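Local coordinates for protein beta-galactosidase (Trichoderma reesei, PDB 3OG2) that probably hydrolyses terminal non-reducing beta-D-galactose residues from beta-D-galactosides, as a glycoside hydrolase of family 35, at residues G338-D343 with G936-F941; F906-A911 with G929-N934; W330-H335 with G925-K930; G334-Y339 with D783-D788. All coordinates share one frame; numbering follows the deposited sequence.

Interaction 1: G338-D343 with G936-F941; sequences GYTSYD and GPQTEF. With NAG (2-acetamido-2-deoxy-beta-D-glucopyranose), chain C.
P937 lies over one face of the Y339 ring, and Q938 reaches the edge of the same ring, so this tyrosine is gripped from two directions. The proline, which follows a cis peptide bond, sets its CD 3.7 Å from the ring centroid in a CH-pi contact. At the rim, OE1 of Q938 sits in the ring plane 3.2 Å from CD2 of Y339. The glutamine gets there on an extended chain, CG turned away from the backbone N (chi1 -171°), and its OE1 accepts from S341 N at 3.1 Å, the donor tilted 26° from the carbonyl plane. NE2 of Q938 is tied back into its own loop, donating to E940 O at 2.9 Å, nearly straight at 171° and within the amide plane. These two bonds fix which way round the amide lies. Packing is slacker only where T340 meets F941, OG1 standing 3.8 Å from CE2 at the ring edge; that OG1 is hydrogen-bonded to K930 N. A water makes the less direct link here, taking a bond from T340 N and giving one to Q938 OE1. Farther out, G936 to T939 run beside an N-linked sugar. Y339 OH bonds to D285, and Y342 of the same loop bonds to galactose-binding E122. One direct hydrogen bond, S341 N to Q938 OE1, and a proline on a tyrosine face thus join a barrel loop next to the active site to an all-beta domain.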
loop_
_atom_site.group_PDB
_atom_site.type_symbol
_atom_site.label_atom_id
_atom_site.label_comp_id
_atom_site.label_asym_id
_atom_site.label_seq_id
_atom_site.Cartn_x
_atom_site.Cartn_y
_atom_site.Cartn_z
ATOM N N GLY A 338 7.032 12.008 1.831
ATOM C CA GLY A 338 7.042 11.096 0.699
ATOM C C GLY A 338 6.807 11.911 -0.566
ATOM O O GLY A 338 6.606 13.117 -0.529
ATOM N N TYR A 339 6.846 11.192 -1.683
ATOM C CA TYR A 339 6.673 11.797 -3.003
ATOM C C TYR A 339 5.492 11.141 -3.678
ATOM O O TYR A 339 4.589 10.644 -3.003
ATOM C CB TYR A 339 8.008 11.796 -3.756
ATOM C CG TYR A 339 8.722 10.481 -3.804
ATOM C CD1 TYR A 339 9.680 10.121 -2.808
ATOM C CD2 TYR A 339 8.455 9.565 -4.844
ATOM C CE1 TYR A 339 10.325 8.881 -2.885
ATOM C CE2 TYR A 339 9.112 8.341 -4.889
ATOM C CZ TYR A 339 10.037 8.015 -3.901
ATOM O OH TYR A 339 10.687 6.809 -3.974
ATOM N N THR A 340 5.398 11.187 -5.019
ATOM C CA THR A 340 4.140 10.728 -5.635
ATOM C C THR A 340 3.936 9.244 -5.460
ATOM O O THR A 340 2.842 8.782 -5.126
ATOM C CB THR A 340 4.117 11.046 -7.143
ATOM O OG1 THR A 340 4.420 12.418 -7.312
ATOM C CG2 THR A 340 2.700 10.791 -7.645
ATOM N N SER A 341 4.953 8.430 -5.708
ATOM C CA SER A 341 4.738 7.008 -5.607
ATOM C C SER A 341 4.472 6.562 -4.173
ATOM O O SER A 341 5.125 7.002 -3.230
ATOM C CB SER A 341 6.031 6.315 -6.134
ATOM O OG SER A 341 5.877 4.874 -6.036
ATOM N N TYR A 342 3.571 5.581 -4.004
ATOM C CA TYR A 342 3.470 4.861 -2.720
ATOM C C TYR A 342 3.643 3.360 -3.019
ATOM O O TYR A 342 3.031 2.497 -2.410
ATOM C CB TYR A 342 2.153 5.082 -2.020
ATOM C CG TYR A 342 2.178 4.887 -0.502
ATOM C CD1 TYR A 342 3.108 5.522 0.337
ATOM C CD2 TYR A 342 1.253 4.030 0.081
ATOM C CE1 TYR A 342 3.101 5.318 1.726
ATOM C CE2 TYR A 342 1.215 3.831 1.491
ATOM C CZ TYR A 342 2.165 4.486 2.265
ATOM O OH TYR A 342 2.063 4.274 3.616
ATOM N N ASP A 343 4.574 3.031 -3.948
ATOM C CA ASP A 343 4.805 1.619 -4.236
ATOM C C ASP A 343 5.184 0.847 -2.961
ATOM O O ASP A 343 4.770 -0.303 -2.807
ATOM C CB ASP A 343 5.929 1.483 -5.256
ATOM C CG ASP A 343 6.336 0.049 -5.528
ATOM O OD1 ASP A 343 5.751 -0.561 -6.475
ATOM O OD2 ASP A 343 7.202 -0.472 -4.789
ATOM N N GLY A 936 14.555 14.624 -6.506
ATOM C CA GLY A 936 14.343 13.212 -6.784
ATOM C C GLY A 936 13.616 12.497 -5.666
ATOM O O GLY A 936 13.122 13.120 -4.710
ATOM N N PRO A 937 13.538 11.162 -5.698
ATOM C CA PRO A 937 14.232 10.310 -6.680
ATOM C C PRO A 937 13.366 9.870 -7.840
ATOM O O PRO A 937 13.842 9.140 -8.735
ATOM C CB PRO A 937 14.535 9.060 -5.822
ATOM C CG PRO A 937 13.280 8.937 -5.004
ATOM C CD PRO A 937 12.854 10.345 -4.653
ATOM N N GLN A 938 12.072 10.243 -7.836
ATOM C CA GLN A 938 11.196 9.625 -8.865
ATOM C C GLN A 938 11.364 10.177 -10.277
ATOM O O GLN A 938 11.257 11.395 -10.460
ATOM C CB GLN A 938 9.735 9.785 -8.399
ATOM C CG GLN A 938 8.775 8.979 -9.303
ATOM C CD GLN A 938 7.396 8.865 -8.714
ATOM O OE1 GLN A 938 7.029 9.537 -7.716
ATOM N NE2 GLN A 938 6.584 8.001 -9.320
ATOM N N THR A 939 11.574 9.281 -11.226
ATOM C CA THR A 939 11.630 9.672 -12.637
ATOM C C THR A 939 10.548 8.970 -13.444
ATOM O O THR A 939 10.198 9.413 -14.530
ATOM C CB THR A 939 12.990 9.315 -13.277
ATOM O OG1 THR A 939 13.302 7.925 -12.994
ATOM C CG2 THR A 939 14.128 10.186 -12.731
ATOM N N GLU A 940 9.987 7.860 -12.924
ATOM C CA GLU A 940 8.996 7.053 -13.657
ATOM C C GLU A 940 7.686 7.124 -12.904
ATOM O O GLU A 940 7.629 6.773 -11.691
ATOM C CB GLU A 940 9.526 5.631 -13.785
ATOM C CG GLU A 940 8.466 4.687 -14.383
ATOM C CD GLU A 940 9.038 3.408 -14.913
ATOM O OE1 GLU A 940 10.257 3.159 -14.847
ATOM O OE2 GLU A 940 8.236 2.600 -15.441
ATOM N N PHE A 941 6.624 7.559 -13.579
ATOM C CA PHE A 941 5.309 7.873 -13.008
ATOM C C PHE A 941 4.255 6.960 -13.596
ATOM O O PHE A 941 3.772 7.249 -14.701
ATOM C CB PHE A 941 4.941 9.367 -13.279
ATOM C CG PHE A 941 5.903 10.259 -12.503
ATOM C CD1 PHE A 941 7.124 10.642 -13.003
ATOM C CD2 PHE A 941 5.539 10.703 -11.207
ATOM C CE1 PHE A 941 7.995 11.483 -12.272
ATOM C CE2 PHE A 941 6.383 11.565 -10.490
ATOM C CZ PHE A 941 7.603 11.934 -11.004
HETATM C C1 NAG C . 18.682 14.187 -10.979
HETATM C C2 NAG C . 18.032 13.680 -9.680
HETATM C C3 NAG C . 18.567 14.530 -8.519
HETATM C C4 NAG C . 20.100 14.475 -8.459
HETATM C C5 NAG C . 20.687 14.803 -9.853
HETATM C C6 NAG C . 22.198 14.600 -9.895
HETATM C C7 NAG C . 15.730 12.888 -9.900
HETATM C C8 NAG C . 14.323 13.275 -10.338
HETATM N N2 NAG C . 16.582 13.894 -9.796
HETATM O O3 NAG C . 17.981 14.074 -7.311
HETATM O O4 NAG C . 20.543 15.499 -7.584
HETATM O O5 NAG C . 20.083 14.006 -10.851
HETATM O O6 NAG C . 22.662 15.181 -11.132
HETATM O O7 NAG C . 16.048 11.727 -9.719
HETATM O O HOH W 1 7.684 12.160 -6.981
#

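Interaction 2: F906-A911 with G929-N934; sequences FVFDNA and GKYVSN. With NAG (2-acetamido-2-deoxy-beta-D-glucopyranose), chain C.
F908 and Y931 lie face against face as an offset stack, their ring planes 11° apart and centroids separated by 4.3 Å. The two side chains come from facing backbones and slide past each other in opposite directions, so each ring also covers the other's root. CB of F908 sits over the Y931 face, 3.9 Å from the centroid, while CB of Y931 lies almost straight above the F908 ring, 8° off its normal. Y931 reaches across because its CG turns away from the backbone N (chi1 178°), which carries the hydroxyl on toward N910. There a water is hydrogen-bonded to Y931 OH and donates to D909 O at 2.7 Å.

N910 carries the N-linked glycan: its ND2 is bonded covalently to C1 of the first N-acetylglucosamine. The acetamido group folds back over the protein, with C8 of the sugar 3.3 Å from Y931 CE1 and N2 of the sugar donating to S933 O at 2.9 Å. The glycan root is therefore held on both segments. The stack bridges two layers of the all-beta domain: strand 926-932 is the outermost of its sheet, beside 917-923, while strand 900-908 pairs with 940-943 and 973-977 in another.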
loop_
_atom_site.group_PDB
_atom_site.type_symbol
_atom_site.label_atom_id
_atom_site.label_comp_id
_atom_site.label_asym_id
_atom_site.label_seq_id
_atom_site.Cartn_x
_atom_site.Cartn_y
_atom_site.Cartn_z
ATOM N N PHE A 906 5.013 7.236 -17.308
ATOM C CA PHE A 906 5.639 8.406 -17.920
ATOM C C PHE A 906 7.025 8.578 -17.331
ATOM O O PHE A 906 7.135 8.647 -16.124
ATOM C CB PHE A 906 4.822 9.676 -17.707
ATOM C CG PHE A 906 3.485 9.621 -18.425
ATOM C CD1 PHE A 906 2.424 8.947 -17.851
ATOM C CD2 PHE A 906 3.336 10.247 -19.649
ATOM C CE1 PHE A 906 1.203 8.871 -18.525
ATOM C CE2 PHE A 906 2.116 10.158 -20.324
ATOM C CZ PHE A 906 1.061 9.484 -19.751
ATOM N N VAL A 907 8.055 8.651 -18.195
ATOM C CA VAL A 907 9.424 8.668 -17.665
ATOM C C VAL A 907 10.145 9.952 -18.031
ATOM O O VAL A 907 10.256 10.235 -19.256
ATOM C CB VAL A 907 10.284 7.491 -18.167
ATOM C CG1 VAL A 907 11.708 7.517 -17.628
ATOM C CG2 VAL A 907 9.600 6.197 -17.726
ATOM N N PHE A 908 10.638 10.685 -17.060
ATOM C CA PHE A 908 11.426 11.878 -17.266
ATOM C C PHE A 908 12.907 11.457 -17.289
ATOM O O PHE A 908 13.347 10.694 -16.428
ATOM C CB PHE A 908 11.215 12.811 -16.056
ATOM C CG PHE A 908 9.869 13.528 -16.027
ATOM C CD1 PHE A 908 8.697 12.874 -15.652
ATOM C CD2 PHE A 908 9.719 14.862 -16.372
ATOM C CE1 PHE A 908 7.462 13.541 -15.623
ATOM C CE2 PHE A 908 8.533 15.550 -16.332
ATOM C CZ PHE A 908 7.393 14.892 -15.947
ATOM N N ASP A 909 13.633 12.039 -18.251
ATOM C CA ASP A 909 15.086 11.834 -18.322
ATOM C C ASP A 909 15.792 12.797 -17.378
ATOM O O ASP A 909 15.537 14.003 -17.449
ATOM C CB ASP A 909 15.524 12.060 -19.773
ATOM C CG ASP A 909 16.927 11.778 -20.197
ATOM O OD1 ASP A 909 17.722 11.367 -19.334
ATOM O OD2 ASP A 909 17.258 11.947 -21.393
ATOM N N ASN A 910 16.634 12.337 -16.486
ATOM C CA ASN A 910 17.267 13.286 -15.580
ATOM C C ASN A 910 18.712 13.507 -16.002
ATOM O O ASN A 910 19.553 12.631 -15.722
ATOM C CB ASN A 910 17.231 12.783 -14.147
ATOM C CG ASN A 910 17.860 13.766 -13.201
ATOM O OD1 ASN A 910 18.003 14.967 -13.509
ATOM N ND2 ASN A 910 18.260 13.303 -12.023
ATOM N N ALA A 911 18.926 14.658 -16.672
ATOM C CA ALA A 911 20.214 15.012 -17.275
ATOM C C ALA A 911 21.111 15.803 -16.320
ATOM O O ALA A 911 20.744 16.908 -15.954
ATOM C CB ALA A 911 20.052 15.815 -18.557
ATOM N N GLY A 929 1.680 13.194 -10.754
ATOM C CA GLY A 929 3.135 13.211 -10.513
ATOM C C GLY A 929 3.619 14.630 -10.171
ATOM O O GLY A 929 3.217 15.634 -10.817
ATOM N N LYS A 930 4.472 14.679 -9.177
ATOM C CA LYS A 930 5.243 15.843 -8.862
ATOM C C LYS A 930 6.690 15.389 -9.038
ATOM O O LYS A 930 7.199 14.534 -8.361
ATOM C CB LYS A 930 4.960 16.283 -7.396
ATOM C CG LYS A 930 5.757 17.525 -7.026
ATOM C CD LYS A 930 5.191 18.241 -5.791
ATOM C CE LYS A 930 4.070 19.196 -6.131
ATOM N NZ LYS A 930 3.586 20.011 -4.976
ATOM N N TYR A 931 7.338 16.029 -10.011
ATOM C CA TYR A 931 8.708 15.719 -10.387
ATOM C C TYR A 931 9.588 16.869 -9.950
ATOM O O TYR A 931 9.301 18.018 -10.264
ATOM C CB TYR A 931 8.776 15.578 -11.924
ATOM C CG TYR A 931 10.192 15.298 -12.407
ATOM C CD1 TYR A 931 10.720 14.020 -12.231
ATOM C CD2 TYR A 931 10.959 16.280 -12.990
ATOM C CE1 TYR A 931 12.023 13.738 -12.655
ATOM C CE2 TYR A 931 12.264 16.058 -13.447
ATOM C CZ TYR A 931 12.765 14.770 -13.266
ATOM O OH TYR A 931 14.044 14.470 -13.685
ATOM N N VAL A 932 10.690 16.566 -9.258
ATOM C CA VAL A 932 11.525 17.613 -8.723
ATOM C C VAL A 932 12.946 17.286 -9.169
ATOM O O VAL A 932 13.619 16.404 -8.630
ATOM C CB VAL A 932 11.430 17.769 -7.177
ATOM C CG1 VAL A 932 12.387 18.870 -6.721
ATOM C CG2 VAL A 932 9.988 18.080 -6.764
ATOM N N SER A 933 13.396 18.029 -10.184
ATOM C CA SER A 933 14.564 17.541 -10.945
ATOM C C SER A 933 15.839 17.571 -10.108
ATOM O O SER A 933 16.764 16.775 -10.355
ATOM C CB SER A 933 14.734 18.345 -12.249
ATOM O OG SER A 933 15.404 19.586 -11.966
ATOM N N ASN A 934 15.899 18.471 -9.110
ATOM C CA ASN A 934 17.121 18.638 -8.313
ATOM C C ASN A 934 17.005 17.943 -6.954
ATOM O O ASN A 934 17.916 18.096 -6.153
ATOM C CB ASN A 934 17.449 20.130 -8.116
ATOM C CG ASN A 934 16.325 20.861 -7.380
ATOM O OD1 ASN A 934 15.157 20.627 -7.603
ATOM N ND2 ASN A 934 16.704 21.768 -6.457
HETATM C C1 NAG C . 18.682 14.187 -10.979
HETATM C C2 NAG C . 18.032 13.680 -9.680
HETATM C C3 NAG C . 18.567 14.530 -8.519
HETATM C C4 NAG C . 20.100 14.475 -8.459
HETATM C C5 NAG C . 20.687 14.803 -9.853
HETATM C C6 NAG C . 22.198 14.600 -9.895
HETATM C C7 NAG C . 15.730 12.888 -9.900
HETATM C C8 NAG C . 14.323 13.275 -10.338
HETATM N N2 NAG C . 16.582 13.894 -9.796
HETATM O O3 NAG C . 17.981 14.074 -7.311
HETATM O O4 NAG C . 20.543 15.499 -7.584
HETATM O O5 NAG C . 20.083 14.006 -10.851
HETATM O O6 NAG C . 22.662 15.181 -11.132
HETATM O O7 NAG C . 16.048 11.727 -9.719
HETATM O O HOH W 2 14.894 16.047 -15.803
#

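Interaction 3: W330-H335 with G925-K930; sequences WGNLGH and GFQYGK
With chi1 at 68°, W330 swings its indole between its own backbone N and carbonyl carbon, while Q927 bends at chi2 (-105°) to turn its amide toward N332. W330 opens a type I' beta turn that ends at L333, and it meets strand 926-932 at a classic beta bulge, where Y928 and G929 both face L921. F926, Y928 and W330 form an aromatic cluster around this join. CB of W330 stands over the centre of the Y928 ring, 3.7 Å from the centroid. F926 instead turns its edge toward the indole face, the planes 64° apart, with CD2 of F926 3.7 Å from W330 CZ3. An alanine in place of Y928 is likely to strip the cover from W330 CB and leave the indole backed by F926 alone within this cluster. The turn is pinned by G331 N, which donates to Q927 O at 2.8 Å.

Beyond the aromatic side the contact turns polar and wet. One water links N332 N to Q927 OE1, which also accepts from G929 N, and another takes bonds from both side-chain amides. N332 ND2 also reaches L840 O, and K930 NZ forms a salt bridge with D783. Two further waters each donate to N332 OD1, at 2.8 and 2.9 Å, and accept from K930 NZ.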
loop_
_atom_site.group_PDB
_atom_site.type_symbol
_atom_site.label_atom_id
_atom_site.label_comp_id
_atom_site.label_asym_id
_atom_site.label_seq_id
_atom_site.Cartn_x
_atom_site.Cartn_y
_atom_site.Cartn_z
ATOM N N TRP A 330 -1.645 10.253 -5.804
ATOM C CA TRP A 330 -2.077 11.173 -6.848
ATOM C C TRP A 330 -2.722 12.384 -6.232
ATOM O O TRP A 330 -3.115 12.416 -5.050
ATOM C CB TRP A 330 -3.031 10.393 -7.812
ATOM C CG TRP A 330 -4.316 10.054 -7.093
ATOM C CD1 TRP A 330 -4.576 8.974 -6.306
ATOM C CD2 TRP A 330 -5.508 10.858 -7.116
ATOM N NE1 TRP A 330 -5.856 9.056 -5.835
ATOM C CE2 TRP A 330 -6.458 10.202 -6.298
ATOM C CE3 TRP A 330 -5.860 12.079 -7.715
ATOM C CZ2 TRP A 330 -7.742 10.708 -6.080
ATOM C CZ3 TRP A 330 -7.135 12.575 -7.499
ATOM C CH2 TRP A 330 -8.030 11.899 -6.705
ATOM N N GLY A 331 -2.844 13.447 -7.043
ATOM C CA GLY A 331 -3.679 14.594 -6.621
ATOM C C GLY A 331 -3.261 15.199 -5.290
ATOM O O GLY A 331 -4.129 15.588 -4.516
ATOM N N ASN A 332 -1.972 15.317 -5.014
ATOM C CA ASN A 332 -1.455 15.947 -3.798
ATOM C C ASN A 332 -1.938 15.252 -2.533
ATOM O O ASN A 332 -1.866 15.884 -1.438
ATOM C CB ASN A 332 -1.836 17.433 -3.751
ATOM C CG ASN A 332 -1.306 18.157 -4.967
ATOM O OD1 ASN A 332 -0.085 18.140 -5.239
ATOM N ND2 ASN A 332 -2.213 18.827 -5.649
ATOM N N LEU A 333 -2.368 13.997 -2.576
ATOM C CA LEU A 333 -2.932 13.445 -1.298
ATOM C C LEU A 333 -1.833 13.108 -0.328
ATOM O O LEU A 333 -2.169 12.883 0.847
ATOM C CB LEU A 333 -3.868 12.268 -1.601
ATOM C CG LEU A 333 -3.241 10.970 -2.096
ATOM C CD1 LEU A 333 -2.776 10.073 -0.942
ATOM C CD2 LEU A 333 -4.271 10.164 -2.901
ATOM N N GLY A 334 -0.563 12.985 -0.732
ATOM C CA GLY A 334 0.493 12.561 0.147
ATOM C C GLY A 334 1.028 13.647 1.053
ATOM O O GLY A 334 0.853 14.833 0.844
ATOM N N HIS A 335 1.809 13.197 2.090
ATOM C CA HIS A 335 2.481 14.173 2.958
ATOM C C HIS A 335 3.854 14.551 2.459
ATOM O O HIS A 335 4.387 13.894 1.538
ATOM C CB HIS A 335 2.559 13.571 4.393
ATOM C CG HIS A 335 3.645 12.572 4.599
ATOM N ND1 HIS A 335 4.252 12.443 5.842
ATOM C CD2 HIS A 335 4.185 11.624 3.802
ATOM C CE1 HIS A 335 5.141 11.478 5.762
ATOM N NE2 HIS A 335 5.144 10.957 4.541
ATOM N N GLY A 925 -6.889 15.131 -16.470
ATOM C CA GLY A 925 -7.275 16.045 -15.392
ATOM C C GLY A 925 -6.803 15.603 -14.003
ATOM O O GLY A 925 -6.869 16.425 -13.073
ATOM N N PHE A 926 -6.369 14.359 -13.849
ATOM C CA PHE A 926 -5.835 13.877 -12.573
ATOM C C PHE A 926 -4.355 14.180 -12.447
ATOM O O PHE A 926 -3.585 13.841 -13.359
ATOM C CB PHE A 926 -6.004 12.361 -12.496
ATOM C CG PHE A 926 -7.472 11.930 -12.308
ATOM C CD1 PHE A 926 -8.326 11.756 -13.375
ATOM C CD2 PHE A 926 -7.917 11.720 -10.987
ATOM C CE1 PHE A 926 -9.655 11.353 -13.167
ATOM C CE2 PHE A 926 -9.221 11.299 -10.787
ATOM C CZ PHE A 926 -10.078 11.134 -11.851
ATOM N N GLN A 927 -3.977 14.789 -11.334
ATOM C CA GLN A 927 -2.505 15.012 -11.157
ATOM C C GLN A 927 -1.892 13.707 -10.695
ATOM O O GLN A 927 -2.324 13.114 -9.727
ATOM C CB GLN A 927 -2.283 16.157 -10.186
ATOM C CG GLN A 927 -0.832 16.672 -10.236
ATOM C CD GLN A 927 -0.112 16.183 -9.001
ATOM O OE1 GLN A 927 0.362 15.043 -8.953
ATOM N NE2 GLN A 927 -0.025 17.041 -7.983
ATOM N N TYR A 928 -0.935 13.214 -11.473
ATOM C CA TYR A 928 -0.317 11.917 -11.283
ATOM C C TYR A 928 1.188 12.024 -11.163
ATOM O O TYR A 928 1.920 11.057 -11.438
ATOM C CB TYR A 928 -0.769 10.904 -12.393
ATOM C CG TYR A 928 -1.714 9.869 -11.782
ATOM C CD1 TYR A 928 -1.230 8.739 -11.194
ATOM C CD2 TYR A 928 -3.104 10.084 -11.814
ATOM C CE1 TYR A 928 -2.132 7.805 -10.640
ATOM C CE2 TYR A 928 -4.017 9.173 -11.250
ATOM C CZ TYR A 928 -3.502 8.030 -10.669
ATOM O OH TYR A 928 -4.393 7.143 -10.108
ATOM N N GLY A 929 1.680 13.194 -10.754
ATOM C CA GLY A 929 3.135 13.211 -10.513
ATOM C C GLY A 929 3.619 14.630 -10.171
ATOM O O GLY A 929 3.217 15.634 -10.817
ATOM N N LYS A 930 4.472 14.679 -9.177
ATOM C CA LYS A 930 5.243 15.843 -8.862
ATOM C C LYS A 930 6.690 15.389 -9.038
ATOM O O LYS A 930 7.199 14.534 -8.361
ATOM C CB LYS A 930 4.960 16.283 -7.396
ATOM C CG LYS A 930 5.757 17.525 -7.026
ATOM C CD LYS A 930 5.191 18.241 -5.791
ATOM C CE LYS A 930 4.070 19.196 -6.131
ATOM N NZ LYS A 930 3.586 20.011 -4.976
HETATM O O HOH W 3 0.359 14.122 -6.428
HETATM O O HOH W 4 -1.739 19.516 -8.450
HETATM O O HOH W 5 2.036 17.714 -3.512
HETATM O O HOH W 6 1.111 20.610 -6.258
#

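Interaction 4: G334-Y339 with D783-D788; sequences GHPGGY and DSTGLD
P336 presses its ring into a row of oxygens on the 783-788 loop. CG of P336 is 3.1 Å from G786 O and also meets D788 OD1, CD faces L787 O, and CB is 3.3 Å from T785 OG1. T785 O approaches the proline from the backbone side, 3.4 Å from P336 CA in a CA-H...O contact. No direct hydrogen bond crosses between the segments; a water lies between G338 O and T785 O, 2.8 Å from each. Putting a glycine where P336 stands would probably open a gap before G786 O and D788 OD1 and let the turn flex.

The next shell sets these groups. A type I turn from H335 to G338 presents the proline. With CG of H335 between the backbone N and the carbonyl carbon (chi1 79°), its ring folds back against G337, whose N lies over the ring centre. Across the contact, S784 OG accepts from G786 N in an ST turn. G786 itself comes so close to G334 O that a side chain there would clash. R802 takes hold of both G786 O and D788 OD1, and T785 OG1 bonds to S736 O. H335 also touches E122 of the galactose site. The contact joins the barrel loop between strand 318-321 and helix 357-370 to the loop that follows strand 775-782 of an all-beta domain.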
loop_
_atom_site.group_PDB
_atom_site.type_symbol
_atom_site.label_atom_id
_atom_site.label_comp_id
_atom_site.label_asym_id
_atom_site.label_seq_id
_atom_site.Cartn_x
_atom_site.Cartn_y
_atom_site.Cartn_z
ATOM N N GLY A 334 -0.563 12.985 -0.732
ATOM C CA GLY A 334 0.493 12.561 0.147
ATOM C C GLY A 334 1.028 13.647 1.053
ATOM O O GLY A 334 0.853 14.833 0.844
ATOM N N HIS A 335 1.809 13.197 2.090
ATOM C CA HIS A 335 2.481 14.173 2.958
ATOM C C HIS A 335 3.854 14.551 2.459
ATOM O O HIS A 335 4.387 13.894 1.538
ATOM C CB HIS A 335 2.559 13.571 4.393
ATOM C CG HIS A 335 3.645 12.572 4.599
ATOM N ND1 HIS A 335 4.252 12.443 5.842
ATOM C CD2 HIS A 335 4.185 11.624 3.802
ATOM C CE1 HIS A 335 5.141 11.478 5.762
ATOM N NE2 HIS A 335 5.144 10.957 4.541
ATOM N N PRO A 336 4.501 15.561 3.042
ATOM C CA PRO A 336 5.808 15.987 2.575
ATOM C C PRO A 336 6.925 14.978 2.776
ATOM O O PRO A 336 7.958 15.119 2.111
ATOM C CB PRO A 336 6.150 17.209 3.448
ATOM C CG PRO A 336 4.769 17.749 3.797
ATOM C CD PRO A 336 3.958 16.500 4.038
ATOM N N GLY A 337 6.736 14.007 3.664
ATOM C CA GLY A 337 7.761 12.984 3.920
ATOM C C GLY A 337 7.839 11.890 2.878
ATOM O O GLY A 337 8.610 10.918 3.089
ATOM N N GLY A 338 7.032 12.008 1.831
ATOM C CA GLY A 338 7.042 11.096 0.699
ATOM C C GLY A 338 6.807 11.911 -0.566
ATOM O O GLY A 338 6.606 13.117 -0.529
ATOM N N TYR A 339 6.846 11.192 -1.683
ATOM C CA TYR A 339 6.673 11.797 -3.003
ATOM C C TYR A 339 5.492 11.141 -3.678
ATOM O O TYR A 339 4.589 10.644 -3.003
ATOM C CB TYR A 339 8.008 11.796 -3.756
ATOM C CG TYR A 339 8.722 10.481 -3.804
ATOM C CD1 TYR A 339 9.680 10.121 -2.808
ATOM C CD2 TYR A 339 8.455 9.565 -4.844
ATOM C CE1 TYR A 339 10.325 8.881 -2.885
ATOM C CE2 TYR A 339 9.112 8.341 -4.889
ATOM C CZ TYR A 339 10.037 8.015 -3.901
ATOM O OH TYR A 339 10.687 6.809 -3.974
ATOM N N ASP A 783 5.617 26.411 -3.235
ATOM C CA ASP A 783 5.007 25.094 -3.400
ATOM C C ASP A 783 4.690 24.483 -2.039
ATOM O O ASP A 783 5.345 24.811 -1.052
ATOM C CB ASP A 783 5.958 24.084 -4.050
ATOM C CG ASP A 783 5.139 22.951 -4.677
ATOM O OD1 ASP A 783 3.942 23.148 -5.041
ATOM O OD2 ASP A 783 5.682 21.811 -4.771
ATOM N N SER A 784 3.750 23.566 -1.973
ATOM C CA SER A 784 3.529 22.751 -0.795
ATOM C C SER A 784 3.615 21.291 -1.192
ATOM O O SER A 784 2.966 20.898 -2.185
ATOM C CB SER A 784 2.142 22.988 -0.174
ATOM O OG SER A 784 1.981 22.042 0.914
ATOM N N THR A 785 4.378 20.515 -0.430
ATOM C CA THR A 785 4.424 19.064 -0.725
ATOM C C THR A 785 3.444 18.325 0.171
ATOM O O THR A 785 3.495 17.096 0.272
ATOM C CB THR A 785 5.863 18.545 -0.563
ATOM O OG1 THR A 785 6.309 19.020 0.723
ATOM C CG2 THR A 785 6.740 19.104 -1.684
ATOM N N GLY A 786 2.523 19.034 0.794
ATOM C CA GLY A 786 1.439 18.420 1.602
ATOM C C GLY A 786 1.472 18.967 3.008
ATOM O O GLY A 786 2.394 19.733 3.366
ATOM N N LEU A 787 0.516 18.613 3.830
ATOM C CA LEU A 787 0.525 19.017 5.238
ATOM C C LEU A 787 1.155 17.893 6.053
ATOM O O LEU A 787 1.050 16.692 5.686
ATOM C CB LEU A 787 -0.925 19.249 5.700
ATOM C CG LEU A 787 -1.647 20.303 4.839
ATOM C CD1 LEU A 787 -3.052 20.547 5.377
ATOM C CD2 LEU A 787 -0.842 21.601 4.798
ATOM N N ASP A 788 1.852 18.265 7.111
ATOM C CA ASP A 788 2.553 17.263 7.896
ATOM C C ASP A 788 1.563 16.365 8.658
ATOM O O ASP A 788 0.414 16.744 8.925
ATOM C CB ASP A 788 3.476 17.938 8.922
ATOM C CG ASP A 788 4.652 18.656 8.260
ATOM O OD1 ASP A 788 5.023 18.400 7.084
ATOM O OD2 ASP A 788 5.296 19.506 8.926
HETATM O O HOH W 7 4.809 15.125 -1.278
#

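Interactions 1, 3 and 4 all start from the long barrel loop after strand 318-321, which meets one all-beta domain in 1 and 3 and another in 4; interaction 2 lies wholly within the domain used by 1 and 3, and shares strand 926-932 with 3. Interactions 1, 2 and 3 are largely buried, 4 only partly so. Their chemistry shifts with place: aromatic stacking inside the domain in 2, a ring cluster edged by waters in 3, an amide and a proline set against one tyrosine in 1, and a proline among oxygens in 4. K930 bonds through N to T340 OG1 of interaction 1 and through NZ to D783 of interaction 4. Interactions 1 and 2 touch the same sugar and are joined by backbone pairing of 900-908 with 940-943.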